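Local atomic coordinates of phosphoinositol-specific phospholipase C (Pseudomonas sp., PDB entry 5FYP), a protein that probably cleaves phosphoinositides at the glycerol-phosphate bond as a calcium-dependent bacterial phospholipase C. Residues I258-G263 with I277-Y282. Numbering follows the deposited sequence.
Sequences IGRVWG and INLSAY
The strands 258-262 and 279-282 run parallel, their axes 21° apart, with R260 paired to L279 and V261 to S280. L279 N donates to G259 O, V261 N to L279 O at 2.9 Å, and A281 N to V261 O, the last nearly straight at 173°. Past these bonds water takes over: one molecule donates to both V261 O and A281 O, and a second joins A281 O to G263 N. At the other end N278 continues the pairing with its side chain, OD1 accepting G259 N (3.2 Å) on a lone pair in the carbonyl plane, while ND2 reaches the carbonyls of I20 and N18. A leucine in its place would probably leave G259 N without this acceptor and lose the tie to those carbonyls. The two strands, with helix 269-274 between them, exemplify the beta-alpha-beta unit, the recurring element of the TIM-barrel fold to which the family belongs. On one face, I258 CG2 rests against L279 CD1 (3.8 Å), and R260 crosses L279 at about a right angle. The R260 chain, trans at chi1 (-178°) and extended from CG to NE, carries its guanidinium to A281, whose CB lies over one face, 3.3 Å above the plane and offset toward the rim, near NH2; NH2 also forms a salt bridge with the calcium ligand E48. On the opposite face of the sheet, V261 CG2 meets CD1 of I277, just ahead of the second strand, at 3.7 Å.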
loop_
_atom_site.group_PDB
_atom_site.type_symbol
_atom_site.label_atom_id
_atom_site.label_comp_id
_atom_site.label_asym_id
_atom_site.label_seq_id
_atom_site.Cartn_x
_atom_site.Cartn_y
_atom_site.Cartn_z
ATOM N N ILE A 258 3.249 1.223 -9.290
ATOM C CA ILE A 258 3.566 0.083 -8.430
ATOM C C ILE A 258 2.415 -0.900 -8.464
ATOM O O ILE A 258 1.297 -0.608 -7.971
ATOM C CB ILE A 258 3.881 0.509 -6.997
ATOM C CG1 ILE A 258 4.952 1.590 -6.948
ATOM C CG2 ILE A 258 4.268 -0.695 -6.157
ATOM C CD1 ILE A 258 6.254 1.241 -7.621
ATOM N N GLY A 259 2.660 -2.080 -9.035
ATOM C CA GLY A 259 1.644 -3.130 -9.146
ATOM C C GLY A 259 1.704 -4.093 -8.003
ATOM O O GLY A 259 2.787 -4.563 -7.647
ATOM N N ARG A 260 0.529 -4.434 -7.477
ATOM C CA ARG A 260 0.390 -5.465 -6.441
ATOM C C ARG A 260 -0.538 -6.544 -6.966
ATOM O O ARG A 260 -1.591 -6.242 -7.538
ATOM C CB ARG A 260 -0.163 -4.885 -5.155
ATOM C CG ARG A 260 -0.297 -5.896 -4.026
ATOM C CD ARG A 260 -0.417 -5.196 -2.672
ATOM N NE ARG A 260 -0.598 -6.089 -1.529
ATOM C CZ ARG A 260 -1.742 -6.623 -1.199
ATOM N NH1 ARG A 260 -2.812 -6.459 -1.968
ATOM N NH2 ARG A 260 -1.807 -7.370 -0.095
ATOM N N VAL A 261 -0.125 -7.802 -6.766
ATOM C CA VAL A 261 -0.942 -8.968 -7.128
ATOM C C VAL A 261 -1.211 -9.791 -5.888
ATOM O O VAL A 261 -0.259 -10.202 -5.197
ATOM C CB VAL A 261 -0.283 -9.842 -8.198
ATOM C CG1 VAL A 261 -1.059 -11.135 -8.408
ATOM C CG2 VAL A 261 -0.175 -9.062 -9.493
ATOM N N TRP A 262 -2.484 -10.033 -5.604
ATOM C CA TRP A 262 -2.910 -10.821 -4.463
ATOM C C TRP A 262 -3.657 -12.069 -4.930
ATOM O O TRP A 262 -4.194 -12.101 -6.040
ATOM C CB TRP A 262 -3.773 -9.963 -3.513
ATOM C CG TRP A 262 -4.980 -9.386 -4.159
ATOM C CD1 TRP A 262 -5.084 -8.218 -4.820
ATOM C CD2 TRP A 262 -6.269 -10.000 -4.219
ATOM N NE1 TRP A 262 -6.356 -8.062 -5.320
ATOM C CE2 TRP A 262 -7.104 -9.140 -4.938
ATOM C CE3 TRP A 262 -6.798 -11.198 -3.714
ATOM C CZ2 TRP A 262 -8.457 -9.438 -5.189
ATOM C CZ3 TRP A 262 -8.146 -11.500 -3.959
ATOM C CH2 TRP A 262 -8.945 -10.623 -4.695
ATOM N N GLY A 263 -3.652 -13.093 -4.083
ATOM C CA GLY A 263 -4.363 -14.323 -4.351
ATOM C C GLY A 263 -3.627 -15.331 -5.192
ATOM O O GLY A 263 -4.225 -16.322 -5.576
ATOM N N ILE A 277 5.875 -7.977 -11.406
ATOM C CA ILE A 277 5.010 -7.600 -10.292
ATOM C C ILE A 277 5.870 -6.969 -9.201
ATOM O O ILE A 277 6.775 -7.616 -8.659
ATOM C CB ILE A 277 4.256 -8.809 -9.756
ATOM C CG1 ILE A 277 3.324 -9.379 -10.851
ATOM C CG2 ILE A 277 3.521 -8.459 -8.487
ATOM C CD1 ILE A 277 2.905 -10.821 -10.626
ATOM N N ASN A 278 5.557 -5.737 -8.817
ATOM C CA ASN A 278 6.310 -5.115 -7.716
ATOM C C ASN A 278 6.034 -5.731 -6.363
ATOM O O ASN A 278 6.981 -5.938 -5.594
ATOM C CB ASN A 278 6.029 -3.625 -7.612
ATOM C CG ASN A 278 6.568 -2.826 -8.774
ATOM O OD1 ASN A 278 5.808 -2.352 -9.633
ATOM N ND2 ASN A 278 7.874 -2.618 -8.794
ATOM N N LEU A 279 4.762 -5.944 -6.050
ATOM C CA LEU A 279 4.374 -6.411 -4.715
ATOM C C LEU A 279 3.554 -7.689 -4.871
ATOM O O LEU A 279 2.414 -7.638 -5.347
ATOM C CB LEU A 279 3.566 -5.329 -3.986
ATOM C CG LEU A 279 4.176 -3.947 -3.916
ATOM C CD1 LEU A 279 3.204 -2.956 -3.281
ATOM C CD2 LEU A 279 5.528 -3.883 -3.211
ATOM N N SER A 280 4.134 -8.823 -4.502
ATOM C CA SER A 280 3.463 -10.106 -4.606
ATOM C C SER A 280 2.987 -10.512 -3.231
ATOM O O SER A 280 3.807 -10.803 -2.352
ATOM C CB SER A 280 4.419 -11.180 -5.134
ATOM O OG SER A 280 4.748 -10.944 -6.484
ATOM N N ALA A 281 1.661 -10.495 -3.028
ATOM C CA ALA A 281 1.103 -10.712 -1.695
ATOM C C ALA A 281 0.913 -12.189 -1.411
ATOM O O ALA A 281 0.234 -12.877 -2.169
ATOM C CB ALA A 281 -0.211 -9.988 -1.581
ATOM N N TYR A 282 1.479 -12.642 -0.299
ATOM C CA TYR A 282 1.382 -14.029 0.145
ATOM C C TYR A 282 0.902 -14.113 1.579
ATOM O O TYR A 282 1.412 -13.415 2.460
ATOM C CB TYR A 282 2.734 -14.713 0.108
ATOM C CG TYR A 282 3.312 -14.916 -1.252
ATOM C CD1 TYR A 282 4.133 -13.957 -1.821
ATOM C CD2 TYR A 282 3.111 -16.101 -1.964
ATOM C CE1 TYR A 282 4.712 -14.150 -3.057
ATOM C CE2 TYR A 282 3.694 -16.307 -3.210
ATOM C CZ TYR A 282 4.482 -15.326 -3.741
ATOM O OH TYR A 282 5.099 -15.514 -4.939
HETATM O O HOH W 1 -0.270 -13.135 -4.908
HETATM O O HOH W 2 -2.287 -13.892 -1.678
#